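Local structure of ribose 5-phosphate isomerase B (Anaplasma phagocytophilum, 4EM8) at residues D52-V57 / N82-I87; T64-L69 / T128-A133; L21-S26 / C41-H46; S26-D31 / S124-F129. The protein probably interconverts ribose 5-phosphate and ribulose 5-phosphate, an aldose-ketose isomerisation of pentose phosphate metabolism. All blocks are in the same frame, centred on the assembly; numbering follows the deposited sequence.

Contact 1: residues D52-V57 / N82-I87; sequences DYVHDV and NRHKNI
The backbones of 52-57 and 82-87 stay well apart, with the CA atoms of His-55 and His-84 9.4 Å from each other, so that side chains alone bridge them. His-84 does most of the bridging. Its CB is directed at the other segment, and with CG on the side away from the carbonyl carbon (chi1 -48°) the imidazole reaches Val-54 and His-55. Atom CE1 of His-84 lies 4.3 Å from CD2 of His-55, a van der Waals approach in which the rings meet obliquely. The NE2 atoms of His-55 and His-84 are 4.9 Å apart; should both rings be protonated, they would probably disfavour each other mildly. The branch CG1 of Val-54 comes within 4.5 Å of NE2 of His-84, again obliquely to the ring. A compact, branched valine suits this spot, because the residue also packs on Met-77 and Ala-80 of helix 75-81. In the parallel alpha/beta fold of this family, 52-57 runs into helix 55-58, ahead of strand 66-71, while 82-87 links helix 75-81 to strand 89-91. The contact thus joins two connections of the sheet, and Val-54 lies about 8 Å, side chain to side chain, from Cys-71, the predicted proton acceptor. Within 82-87 a type I beta turn runs from His-84 to Ile-87, closed by Ile-87 N to His-84 O at 3.1 Å. Both segments also take part in the dimer interface: Arg-83 NH1 and NH2 bond to the backbone oxygens of Asn-82 and Ile-87 of the second subunit, and Asp-52 forms a salt bridge with Lys-145 of that subunit.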
loop_
_atom_site.group_PDB
_atom_site.type_symbol
_atom_site.label_atom_id
_atom_site.label_comp_id
_atom_site.label_asym_id
_atom_site.label_seq_id
_atom_site.Cartn_x
_atom_site.Cartn_y
_atom_site.Cartn_z
ATOM N N ASP A 52 1.392 -16.078 4.148
ATOM C CA ASP A 52 0.983 -16.996 5.192
ATOM C C ASP A 52 1.060 -16.404 6.608
ATOM O O ASP A 52 0.508 -16.975 7.530
ATOM C CB ASP A 52 1.821 -18.277 5.132
ATOM C CG ASP A 52 1.608 -19.054 3.853
ATOM O OD1 ASP A 52 0.504 -19.033 3.291
ATOM O OD2 ASP A 52 2.555 -19.694 3.400
ATOM N N TYR A 53 1.745 -15.281 6.784
ATOM C CA TYR A 53 1.956 -14.689 8.123
ATOM C C TYR A 53 1.099 -13.434 8.415
ATOM O O TYR A 53 1.252 -12.761 9.437
ATOM C CB TYR A 53 3.462 -14.482 8.329
ATOM C CG TYR A 53 4.132 -15.823 8.504
ATOM C CD1 TYR A 53 4.520 -16.571 7.397
ATOM C CD2 TYR A 53 4.295 -16.372 9.760
ATOM C CE1 TYR A 53 5.092 -17.815 7.547
ATOM C CE2 TYR A 53 4.861 -17.619 9.925
ATOM C CZ TYR A 53 5.268 -18.323 8.804
ATOM O OH TYR A 53 5.816 -19.554 8.930
ATOM N N VAL A 54 0.135 -13.181 7.548
ATOM C CA VAL A 54 -0.779 -12.039 7.684
ATOM C C VAL A 54 -2.027 -12.362 8.534
ATOM O O VAL A 54 -2.484 -11.558 9.357
ATOM C CB VAL A 54 -1.172 -11.554 6.264
ATOM C CG1 VAL A 54 -2.289 -10.526 6.306
ATOM C CG2 VAL A 54 0.075 -10.996 5.547
ATOM N N HIS A 55 -2.567 -13.546 8.345
ATOM C CA HIS A 55 -3.851 -13.904 8.948
ATOM C C HIS A 55 -3.905 -13.748 10.442
ATOM O O HIS A 55 -4.849 -13.183 10.982
ATOM C CB HIS A 55 -4.226 -15.326 8.544
ATOM C CG HIS A 55 -4.320 -15.510 7.054
ATOM N ND1 HIS A 55 -3.289 -15.962 6.315
ATOM C CD2 HIS A 55 -5.363 -15.247 6.162
ATOM C CE1 HIS A 55 -3.658 -16.007 5.017
ATOM N NE2 HIS A 55 -4.927 -15.570 4.928
ATOM N N ASP A 56 -2.891 -14.233 11.132
ATOM C CA ASP A 56 -2.879 -14.165 12.580
ATOM C C ASP A 56 -2.833 -12.752 13.140
ATOM O O ASP A 56 -3.291 -12.520 14.262
ATOM C CB ASP A 56 -1.689 -14.938 13.122
ATOM C CG ASP A 56 -1.936 -16.418 13.182
ATOM O OD1 ASP A 56 -3.070 -16.885 12.917
ATOM O OD2 ASP A 56 -0.968 -17.121 13.512
ATOM N N VAL A 57 -2.260 -11.824 12.377
ATOM C CA VAL A 57 -2.200 -10.435 12.779
ATOM C C VAL A 57 -3.540 -9.759 12.503
ATOM O O VAL A 57 -4.170 -9.200 13.414
ATOM C CB VAL A 57 -1.018 -9.744 12.060
ATOM C CG1 VAL A 57 -1.004 -8.229 12.249
ATOM C CG2 VAL A 57 0.295 -10.317 12.578
ATOM N N ASN A 82 -4.516 -5.658 3.119
ATOM C CA ASN A 82 -5.676 -4.887 2.671
ATOM C C ASN A 82 -6.739 -5.692 1.945
ATOM O O ASN A 82 -7.752 -5.147 1.509
ATOM C CB ASN A 82 -5.233 -3.671 1.877
ATOM C CG ASN A 82 -4.708 -2.605 2.784
ATOM O OD1 ASN A 82 -5.291 -2.395 3.851
ATOM N ND2 ASN A 82 -3.596 -1.945 2.410
ATOM N N ARG A 83 -6.494 -6.985 1.838
ATOM C CA ARG A 83 -7.522 -7.967 1.444
ATOM C C ARG A 83 -8.703 -8.016 2.413
ATOM O O ARG A 83 -9.788 -8.418 2.010
ATOM C CB ARG A 83 -6.907 -9.383 1.297
ATOM C CG ARG A 83 -5.888 -9.524 0.178
ATOM C CD ARG A 83 -6.546 -9.784 -1.147
ATOM N NE ARG A 83 -5.587 -10.075 -2.222
ATOM C CZ ARG A 83 -5.021 -9.167 -3.039
ATOM N NH1 ARG A 83 -5.278 -7.868 -2.919
ATOM N NH2 ARG A 83 -4.210 -9.573 -4.026
ATOM N N HIS A 84 -8.502 -7.592 3.666
ATOM C CA HIS A 84 -9.526 -7.669 4.709
ATOM C C HIS A 84 -10.159 -6.319 4.990
ATOM O O HIS A 84 -9.473 -5.288 5.167
ATOM C CB HIS A 84 -8.896 -8.259 5.975
ATOM C CG HIS A 84 -8.097 -9.505 5.710
ATOM N ND1 HIS A 84 -8.602 -10.737 5.905
ATOM C CD2 HIS A 84 -6.813 -9.680 5.178
ATOM C CE1 HIS A 84 -7.685 -11.660 5.534
ATOM N NE2 HIS A 84 -6.579 -11.004 5.106
ATOM N N LYS A 85 -11.488 -6.316 5.031
ATOM C CA LYS A 85 -12.270 -5.074 5.182
ATOM C C LYS A 85 -12.098 -4.316 6.512
ATOM O O LYS A 85 -12.429 -3.130 6.588
ATOM C CB LYS A 85 -13.765 -5.344 4.919
ATOM C CG LYS A 85 -14.035 -5.895 3.518
ATOM C CD LYS A 85 -15.510 -5.981 3.140
ATOM C CE LYS A 85 -15.653 -6.274 1.637
ATOM N NZ LYS A 85 -17.002 -6.013 1.079
ATOM N N ASN A 86 -11.592 -4.971 7.547
ATOM C CA ASN A 86 -11.388 -4.306 8.845
ATOM C C ASN A 86 -9.991 -3.668 8.897
ATOM O O ASN A 86 -9.688 -2.998 9.850
ATOM C CB ASN A 86 -11.526 -5.278 10.028
ATOM C CG ASN A 86 -10.567 -6.463 9.944
ATOM O OD1 ASN A 86 -10.335 -7.001 8.871
ATOM N ND2 ASN A 86 -10.014 -6.882 11.089
ATOM N N ILE A 87 -9.164 -3.928 7.882
ATOM C CA ILE A 87 -7.771 -3.555 7.870
ATOM C C ILE A 87 -7.521 -2.398 6.937
ATOM O O ILE A 87 -8.002 -2.361 5.770
ATOM C CB ILE A 87 -6.874 -4.721 7.413
ATOM C CG1 ILE A 87 -7.009 -5.953 8.331
ATOM C CG2 ILE A 87 -5.419 -4.271 7.350
ATOM C CD1 ILE A 87 -6.693 -5.750 9.813
#

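Contact 2: residues T64-L69 / T128-A133; sequences TSFGVL and TFMTTA
A single ring, that of Phe-66, carries nearly all of the strand's side-chain contact with the helix, and one of its atoms, CD2, is the nearest both to an aromatic ring and to a sulfur. Phe-129 supplies the ring: its CE2 lies 3.7 Å from CD2 of Phe-66. The two rings meet obliquely, their planes inclined at 68° and their centroids 5.7 Å apart. Phe-129 reaches from the helix to the strand with CG anti to its backbone N (chi1 -164°), and its CB points at the strand. Met-130, next in sequence, starts off in another direction, but bends at chi2 and chi3 bring SD to 4.2 Å from the same CD2 of Phe-66. This is a Met-aromatic contact, and the flexible thioether suits it because it can curl back to a ring that its CB does not face. Further along 128-133, Thr-128 O is gripped from opposite faces of its plane by Thr-131 N and by Thr-132 OG1, the latter 2.7 Å away. Ala-107 and Leu-110 pack on Phe-129, while Val-7 touches both Phe-66 and Met-130. Large apolar residues filling the space between helix 119-131 and the central strand 66-71 are what is expected of the hydrophobic core of a Rossmann-like alpha/beta sandwich.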
loop_
_atom_site.group_PDB
_atom_site.type_symbol
_atom_site.label_atom_id
_atom_site.label_comp_id
_atom_site.label_asym_id
_atom_site.label_seq_id
_atom_site.Cartn_x
_atom_site.Cartn_y
_atom_site.Cartn_z
ATOM N N THR A 64 -8.832 -1.293 19.365
ATOM C CA THR A 64 -7.873 -1.366 20.472
ATOM C C THR A 64 -6.535 -2.078 20.194
ATOM O O THR A 64 -5.691 -2.175 21.098
ATOM C CB THR A 64 -8.487 -2.094 21.654
ATOM O OG1 THR A 64 -7.468 -2.295 22.634
ATOM C CG2 THR A 64 -9.053 -3.449 21.241
ATOM N N SER A 65 -6.346 -2.587 18.979
ATOM C CA SER A 65 -5.158 -3.392 18.659
ATOM C C SER A 65 -4.670 -3.102 17.243
ATOM O O SER A 65 -5.450 -3.232 16.301
ATOM C CB SER A 65 -5.490 -4.873 18.795
ATOM O OG SER A 65 -5.715 -5.226 20.144
ATOM N N PHE A 66 -3.405 -2.673 17.102
ATOM C CA PHE A 66 -2.793 -2.460 15.778
ATOM C C PHE A 66 -1.866 -3.620 15.385
ATOM O O PHE A 66 -1.529 -4.491 16.194
ATOM C CB PHE A 66 -1.986 -1.139 15.735
ATOM C CG PHE A 66 -2.831 0.117 15.683
ATOM C CD1 PHE A 66 -4.218 0.071 15.541
ATOM C CD2 PHE A 66 -2.211 1.356 15.691
ATOM C CE1 PHE A 66 -4.977 1.243 15.471
ATOM C CE2 PHE A 66 -2.959 2.536 15.594
ATOM C CZ PHE A 66 -4.327 2.481 15.504
ATOM N N GLY A 67 -1.475 -3.624 14.122
ATOM C CA GLY A 67 -0.610 -4.654 13.587
ATOM C C GLY A 67 0.585 -4.052 12.924
ATOM O O GLY A 67 0.545 -2.909 12.477
ATOM N N VAL A 68 1.665 -4.825 12.875
ATOM C CA VAL A 68 2.856 -4.475 12.124
ATOM C C VAL A 68 3.242 -5.698 11.287
ATOM O O VAL A 68 3.392 -6.814 11.828
ATOM C CB VAL A 68 4.042 -4.045 13.016
ATOM C CG1 VAL A 68 5.265 -3.748 12.178
ATOM C CG2 VAL A 68 3.712 -2.820 13.873
ATOM N N LEU A 69 3.358 -5.502 9.984
ATOM C CA LEU A 69 3.785 -6.556 9.045
ATOM C C LEU A 69 5.080 -6.226 8.304
ATOM O O LEU A 69 5.252 -5.103 7.807
ATOM C CB LEU A 69 2.667 -6.793 8.034
ATOM C CG LEU A 69 1.327 -7.311 8.603
ATOM C CD1 LEU A 69 0.247 -7.253 7.507
ATOM C CD2 LEU A 69 1.424 -8.735 9.147
ATOM N N THR A 128 5.606 7.425 15.495
ATOM C CA THR A 128 4.667 8.355 14.843
ATOM C C THR A 128 3.324 7.668 14.588
ATOM O O THR A 128 2.273 8.178 15.010
ATOM C CB THR A 128 5.269 8.888 13.544
ATOM O OG1 THR A 128 6.468 9.610 13.856
ATOM C CG2 THR A 128 4.316 9.839 12.788
ATOM N N PHE A 129 3.374 6.486 13.987
ATOM C CA PHE A 129 2.181 5.705 13.709
ATOM C C PHE A 129 1.337 5.483 14.961
ATOM O O PHE A 129 0.130 5.684 14.936
ATOM C CB PHE A 129 2.557 4.345 13.102
ATOM C CG PHE A 129 1.402 3.628 12.445
ATOM C CD1 PHE A 129 1.050 3.901 11.136
ATOM C CD2 PHE A 129 0.666 2.673 13.140
ATOM C CE1 PHE A 129 0.015 3.238 10.500
ATOM C CE2 PHE A 129 -0.374 1.992 12.498
ATOM C CZ PHE A 129 -0.708 2.286 11.186
ATOM N N MET A 130 1.996 5.094 16.055
ATOM C CA MET A 130 1.333 4.787 17.318
ATOM C C MET A 130 0.783 6.006 18.074
ATOM O O MET A 130 -0.116 5.837 18.885
ATOM C CB MET A 130 2.288 4.027 18.262
ATOM C CG MET A 130 2.795 2.675 17.747
ATOM S SD MET A 130 1.514 1.410 17.603
ATOM C CE MET A 130 1.074 1.202 19.330
ATOM N N THR A 131 1.327 7.198 17.828
ATOM C CA THR A 131 0.985 8.388 18.575
ATOM C C THR A 131 0.205 9.445 17.759
ATOM O O THR A 131 -0.018 10.552 18.254
ATOM C CB THR A 131 2.233 9.041 19.187
ATOM O OG1 THR A 131 3.251 9.169 18.191
ATOM C CG2 THR A 131 2.793 8.195 20.339
ATOM N N THR A 132 -0.203 9.112 16.538
ATOM C CA THR A 132 -1.004 10.030 15.695
ATOM C C THR A 132 -2.478 9.644 15.715
ATOM O O THR A 132 -2.867 8.527 15.392
ATOM C CB THR A 132 -0.500 10.063 14.241
ATOM O OG1 THR A 132 0.891 10.337 14.221
ATOM C CG2 THR A 132 -1.219 11.147 13.393
ATOM N N ALA A 133 -3.302 10.597 16.130
ATOM C CA ALA A 133 -4.745 10.457 16.150
ATOM C C ALA A 133 -5.353 10.580 14.747
ATOM O O ALA A 133 -4.860 11.328 13.881
ATOM C CB ALA A 133 -5.347 11.526 17.085
#

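Contact 3: residues L21-S26 / C41-H46; sequences LRLFLS and CDPKEH
Arg-22 donates to the backbone oxygen of Cys-41, joining helix 19-31 to the loop after strand 35-38 in the opening beta-alpha-beta unit of the fold. NH2 of Arg-22 lies 2.9 Å from Cys-41 O, in the carbonyl plane and on a lone pair, although the oxygen is tilted 20° from the guanidinium plane. NH1 of Arg-22 adds a weak bond to the same oxygen at 3.1 Å. The side chain leaves the helix nearly extended and turns at chi3 (85°), which swings the guanidinium edge onto the carbonyl. Arginine suits this buried place because its several N-H groups serve more than one acceptor: NH1 also forms a salt bridge with Asp-38, and NH2 a hydrogen bond with Ser-14. Arg-22 O is satisfied in turn by Ser-26 N and by Ser-26 OG, the latter 2.7 Å away. Nearer the surface, Leu-23 and Pro-43 touch as apolar neighbours. The loop holds its own shape, with Asp-42 opening a type I beta turn to Glu-45 and, in an Asx turn, Asp-42 OD1 accepting from Lys-44 N at 2.9 Å. Cys-41 follows a cis peptide bond, and its SG lies 4.4 Å from Arg-22 NH2.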
loop_
_atom_site.group_PDB
_atom_site.type_symbol
_atom_site.label_atom_id
_atom_site.label_comp_id
_atom_site.label_asym_id
_atom_site.label_seq_id
_atom_site.Cartn_x
_atom_site.Cartn_y
_atom_site.Cartn_z
ATOM N N LEU A 21 14.226 -7.079 12.101
ATOM C CA LEU A 21 13.519 -5.847 12.377
ATOM C C LEU A 21 12.310 -6.092 13.291
ATOM O O LEU A 21 12.016 -5.286 14.184
ATOM C CB LEU A 21 13.065 -5.201 11.072
ATOM C CG LEU A 21 12.380 -3.841 11.177
ATOM C CD1 LEU A 21 13.293 -2.817 11.878
ATOM C CD2 LEU A 21 11.926 -3.377 9.792
ATOM N N ARG A 22 11.578 -7.183 13.034
ATOM C CA ARG A 22 10.430 -7.529 13.851
ATOM C C ARG A 22 10.795 -7.656 15.345
ATOM O O ARG A 22 10.043 -7.219 16.231
ATOM C CB ARG A 22 9.786 -8.826 13.334
ATOM C CG ARG A 22 8.474 -9.128 14.021
ATOM C CD ARG A 22 7.925 -10.505 13.708
ATOM N NE ARG A 22 8.468 -11.544 14.557
ATOM C CZ ARG A 22 9.007 -12.692 14.153
ATOM N NH1 ARG A 22 9.404 -13.578 15.069
ATOM N NH2 ARG A 22 9.135 -13.003 12.865
ATOM N N LEU A 23 11.927 -8.264 15.626
ATOM C CA LEU A 23 12.325 -8.505 17.019
ATOM C C LEU A 23 12.814 -7.186 17.654
ATOM O O LEU A 23 12.512 -6.907 18.824
ATOM C CB LEU A 23 13.385 -9.610 17.107
ATOM C CG LEU A 23 12.985 -11.041 16.689
ATOM C CD1 LEU A 23 14.202 -11.971 16.766
ATOM C CD2 LEU A 23 11.819 -11.615 17.499
ATOM N N PHE A 24 13.503 -6.360 16.855
ATOM C CA PHE A 24 13.912 -5.009 17.263
ATOM C C PHE A 24 12.710 -4.120 17.636
ATOM O O PHE A 24 12.718 -3.459 18.700
ATOM C CB PHE A 24 14.750 -4.349 16.156
ATOM C CG PHE A 24 15.246 -2.954 16.498
ATOM C CD1 PHE A 24 16.361 -2.772 17.314
ATOM C CD2 PHE A 24 14.576 -1.824 16.014
ATOM C CE1 PHE A 24 16.817 -1.498 17.627
ATOM C CE2 PHE A 24 15.022 -0.543 16.326
ATOM C CZ PHE A 24 16.142 -0.383 17.133
ATOM N N LEU A 25 11.687 -4.089 16.772
ATOM C CA LEU A 25 10.512 -3.270 17.027
ATOM C C LEU A 25 9.631 -3.853 18.136
ATOM O O LEU A 25 8.994 -3.098 18.846
ATOM C CB LEU A 25 9.708 -2.991 15.759
ATOM C CG LEU A 25 10.472 -2.282 14.650
ATOM C CD1 LEU A 25 9.693 -2.350 13.323
ATOM C CD2 LEU A 25 10.824 -0.853 15.038
ATOM N N SER A 26 9.632 -5.175 18.317
ATOM C CA SER A 26 8.883 -5.767 19.416
ATOM C C SER A 26 9.475 -5.349 20.765
ATOM O O SER A 26 8.724 -5.004 21.684
ATOM C CB SER A 26 8.780 -7.312 19.297
ATOM O OG SER A 26 8.155 -7.692 18.068
ATOM N N CYS A 41 7.243 -15.068 11.489
ATOM C CA CYS A 41 7.676 -16.488 11.464
ATOM C C CYS A 41 8.739 -16.797 12.499
ATOM O O CYS A 41 9.377 -15.905 13.061
ATOM C CB CYS A 41 8.223 -16.848 10.094
ATOM S SG CYS A 41 9.705 -15.900 9.661
ATOM N N ASP A 42 8.940 -18.078 12.730
ATOM C CA ASP A 42 9.955 -18.550 13.656
ATOM C C ASP A 42 11.301 -18.058 13.120
ATOM O O ASP A 42 11.581 -18.226 11.931
ATOM C CB ASP A 42 9.893 -20.078 13.675
ATOM C CG ASP A 42 10.837 -20.720 14.680
ATOM O OD1 ASP A 42 11.970 -20.254 14.907
ATOM O OD2 ASP A 42 10.436 -21.768 15.216
ATOM N N PRO A 43 12.133 -17.446 13.975
ATOM C CA PRO A 43 13.461 -16.993 13.503
ATOM C C PRO A 43 14.346 -18.085 12.890
ATOM O O PRO A 43 15.177 -17.778 12.054
ATOM C CB PRO A 43 14.120 -16.421 14.763
ATOM C CG PRO A 43 12.981 -16.063 15.663
ATOM C CD PRO A 43 11.865 -17.037 15.363
ATOM N N LYS A 44 14.155 -19.339 13.290
ATOM C CA LYS A 44 14.868 -20.483 12.689
ATOM C C LYS A 44 14.541 -20.680 11.195
ATOM O O LYS A 44 15.246 -21.392 10.501
ATOM C CB LYS A 44 14.560 -21.777 13.468
ATOM N N GLU A 45 13.459 -20.068 10.714
ATOM C CA GLU A 45 13.024 -20.237 9.325
ATOM C C GLU A 45 13.798 -19.290 8.413
ATOM O O GLU A 45 13.725 -18.057 8.572
ATOM C CB GLU A 45 11.509 -19.963 9.176
ATOM C CG GLU A 45 10.570 -21.006 9.782
ATOM C CD GLU A 45 10.568 -22.324 9.022
ATOM O OE1 GLU A 45 10.279 -22.316 7.806
ATOM O OE2 GLU A 45 10.858 -23.377 9.643
ATOM N N HIS A 46 14.487 -19.859 7.430
ATOM C CA HIS A 46 15.293 -19.068 6.489
ATOM C C HIS A 46 14.592 -18.720 5.190
ATOM O O HIS A 46 15.040 -17.830 4.483
ATOM C CB HIS A 46 16.648 -19.744 6.256
ATOM C CG HIS A 46 17.629 -19.549 7.406
ATOM N ND1 HIS A 46 17.230 -19.474 8.709
ATOM C CD2 HIS A 46 19.023 -19.428 7.412
ATOM C CE1 HIS A 46 18.317 -19.308 9.501
ATOM N NE2 HIS A 46 19.413 -19.284 8.706
#

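Contact 4: residues S26-D31 / S124-F129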
loop_
_atom_site.group_PDB
_atom_site.type_symbol
_atom_site.label_atom_id
_atom_site.label_comp_id
_atom_site.label_asym_id
_atom_site.label_seq_id
_atom_site.Cartn_x
_atom_site.Cartn_y
_atom_site.Cartn_z
ATOM N N SER A 26 9.632 -5.175 18.317
ATOM C CA SER A 26 8.883 -5.767 19.416
ATOM C C SER A 26 9.475 -5.349 20.765
ATOM O O SER A 26 8.724 -5.004 21.684
ATOM C CB SER A 26 8.780 -7.312 19.297
ATOM O OG SER A 26 8.155 -7.692 18.068
ATOM N N ALA A 27 10.807 -5.372 20.880
ATOM C CA ALA A 27 11.497 -4.943 22.102
ATOM C C ALA A 27 11.263 -3.453 22.371
ATOM O O ALA A 27 11.062 -3.052 23.516
ATOM C CB ALA A 27 12.985 -5.237 22.019
ATOM N N TYR A 28 11.272 -2.641 21.309
ATOM C CA TYR A 28 10.957 -1.220 21.438
ATOM C C TYR A 28 9.564 -1.026 22.038
ATOM O O TYR A 28 9.392 -0.328 23.051
ATOM C CB TYR A 28 11.052 -0.536 20.076
ATOM C CG TYR A 28 10.644 0.914 20.078
ATOM C CD1 TYR A 28 11.401 1.867 20.756
ATOM C CD2 TYR A 28 9.517 1.349 19.374
ATOM C CE1 TYR A 28 11.028 3.189 20.768
ATOM C CE2 TYR A 28 9.159 2.687 19.347
ATOM C CZ TYR A 28 9.907 3.597 20.050
ATOM O OH TYR A 28 9.549 4.911 20.073
ATOM N N LEU A 29 8.563 -1.615 21.401
ATOM C CA LEU A 29 7.196 -1.532 21.907
ATOM C C LEU A 29 7.061 -1.988 23.360
ATOM O O LEU A 29 6.345 -1.364 24.152
ATOM C CB LEU A 29 6.240 -2.332 21.023
ATOM C CG LEU A 29 6.001 -1.669 19.662
ATOM C CD1 LEU A 29 5.135 -2.567 18.793
ATOM C CD2 LEU A 29 5.359 -0.260 19.808
ATOM N N ARG A 30 7.742 -3.071 23.712
ATOM C CA ARG A 30 7.685 -3.589 25.076
ATOM C C ARG A 30 8.269 -2.539 26.048
ATOM O O ARG A 30 7.659 -2.244 27.091
ATOM C CB ARG A 30 8.401 -4.949 25.149
ATOM C CG ARG A 30 7.591 -6.057 25.803
ATOM C CD ARG A 30 7.725 -7.425 25.119
ATOM N NE ARG A 30 9.016 -7.599 24.468
ATOM C CZ ARG A 30 9.235 -8.370 23.400
ATOM N NH1 ARG A 30 10.458 -8.399 22.885
ATOM N NH2 ARG A 30 8.264 -9.106 22.847
ATOM N N ASP A 31 9.390 -1.916 25.669
ATOM C CA ASP A 31 9.982 -0.875 26.493
ATOM C C ASP A 31 9.007 0.306 26.665
ATOM O O ASP A 31 8.959 0.940 27.733
ATOM C CB ASP A 31 11.306 -0.410 25.900
ATOM C CG ASP A 31 12.075 0.504 26.825
ATOM O OD1 ASP A 31 12.178 0.207 28.048
ATOM O OD2 ASP A 31 12.627 1.507 26.323
ATOM N N SER A 124 11.298 5.350 14.608
ATOM C CA SER A 124 10.623 6.667 14.525
ATOM C C SER A 124 9.286 6.564 13.803
ATOM O O SER A 124 8.292 7.148 14.263
ATOM C CB SER A 124 11.490 7.731 13.861
ATOM O OG SER A 124 12.759 7.753 14.477
ATOM N N VAL A 125 9.250 5.778 12.715
ATOM C CA VAL A 125 8.023 5.629 11.926
ATOM C C VAL A 125 6.903 4.973 12.722
ATOM O O VAL A 125 5.765 5.469 12.745
ATOM C CB VAL A 125 8.242 4.869 10.610
ATOM C CG1 VAL A 125 6.910 4.670 9.873
ATOM C CG2 VAL A 125 9.193 5.646 9.740
ATOM N N LEU A 126 7.262 3.879 13.392
ATOM C CA LEU A 126 6.404 3.198 14.317
ATOM C C LEU A 126 5.955 4.108 15.463
ATOM O O LEU A 126 4.800 4.079 15.801
ATOM C CB LEU A 126 7.110 1.966 14.880
ATOM C CG LEU A 126 6.301 1.145 15.906
ATOM C CD1 LEU A 126 4.978 0.639 15.339
ATOM C CD2 LEU A 126 7.179 -0.013 16.386
ATOM N N TYR A 127 6.839 4.950 16.008
ATOM C CA TYR A 127 6.440 5.819 17.117
ATOM C C TYR A 127 5.348 6.800 16.644
ATOM O O TYR A 127 4.303 6.950 17.286
ATOM C CB TYR A 127 7.634 6.592 17.705
ATOM C CG TYR A 127 7.193 7.484 18.852
ATOM C CD1 TYR A 127 6.834 6.919 20.066
ATOM C CD2 TYR A 127 7.086 8.874 18.707
ATOM C CE1 TYR A 127 6.406 7.700 21.130
ATOM C CE2 TYR A 127 6.650 9.674 19.771
ATOM C CZ TYR A 127 6.309 9.075 20.976
ATOM O OH TYR A 127 5.892 9.793 22.061
ATOM N N THR A 128 5.606 7.425 15.495
ATOM C CA THR A 128 4.667 8.355 14.843
ATOM C C THR A 128 3.324 7.668 14.588
ATOM O O THR A 128 2.273 8.178 15.010
ATOM C CB THR A 128 5.269 8.888 13.544
ATOM O OG1 THR A 128 6.468 9.610 13.856
ATOM C CG2 THR A 128 4.316 9.839 12.788
ATOM N N PHE A 129 3.374 6.486 13.987
ATOM C CA PHE A 129 2.181 5.705 13.709
ATOM C C PHE A 129 1.337 5.483 14.961
ATOM O O PHE A 129 0.130 5.684 14.936
ATOM C CB PHE A 129 2.557 4.345 13.102
ATOM C CG PHE A 129 1.402 3.628 12.445
ATOM C CD1 PHE A 129 1.050 3.901 11.136
ATOM C CD2 PHE A 129 0.666 2.673 13.140
ATOM C CE1 PHE A 129 0.015 3.238 10.500
ATOM C CE2 PHE A 129 -0.374 1.992 12.498
ATOM C CZ PHE A 129 -0.708 2.286 11.186
#
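The ring of Tyr-28 is met at its edge, near its plane, by CD2 of Leu-126 and CB of Tyr-127, whereas the Tyr-127 ring receives the Tyr-28 hydroxyl obliquely. That hydroxyl is the closest point of the contact: Tyr-28 OH lies 3.4 Å from CD1 of Tyr-127 and 3.5 Å from CB of Tyr-127. With CG anti to the backbone N (chi1 176°), the Tyr-28 ring extends across to the facing helix and puts its oxygen beside the base of the other tyrosine. A tyrosine suits this partly exposed place, being long enough for its ring edge to pack on Leu-126 while its OH reaches Tyr-127. Helices 19-31 and 119-131 lie side by side against the parallel sheet, as neighbouring helices do in a Rossmann-like alpha/beta fold, and their segments here cross at -45° with axes 11.2 Å apart. Such a spacing leaves room for large side chains, and Leu-126 fills the deeper part. Its methyl CD2 touches Leu-29 CG at 3.9 Å and the ring atom CD2 of Tyr-28 at 4.0 Å, wedged between two consecutive residues of the facing helix. Leu-29 begins in a different direction, but its branched end swings round to this methyl, with both CD1 and CD2 near it. On the sheet side Leu-126 packs on Leu-110 of strand 109-113, and Leu-29 on Val-36 of strand 35-38.

How the contacts relate
Contact 2 is the fully buried one, an apolar filling between helix and sheet, whereas contacts 1, 3 and 4 each pass from interior to surface. Contacts 2 and 4 both use helix 119-131, sharing Thr-128 and Phe-129, and contacts 3 and 4 both use helix 19-31; Leu-126 links the three by touching Val-68 and Leu-25. Contact 1 lies beyond strand 66-71, where Val-57 packs on Gly-67, and it alone reaches the second subunit. Chemistry follows place: aromatic and sulfur groups in contact 2, aliphatic packing flanked by partly exposed tyrosines in contact 4, loose imidazole packing in contact 1, and charged hydrogen bonding in contact 3.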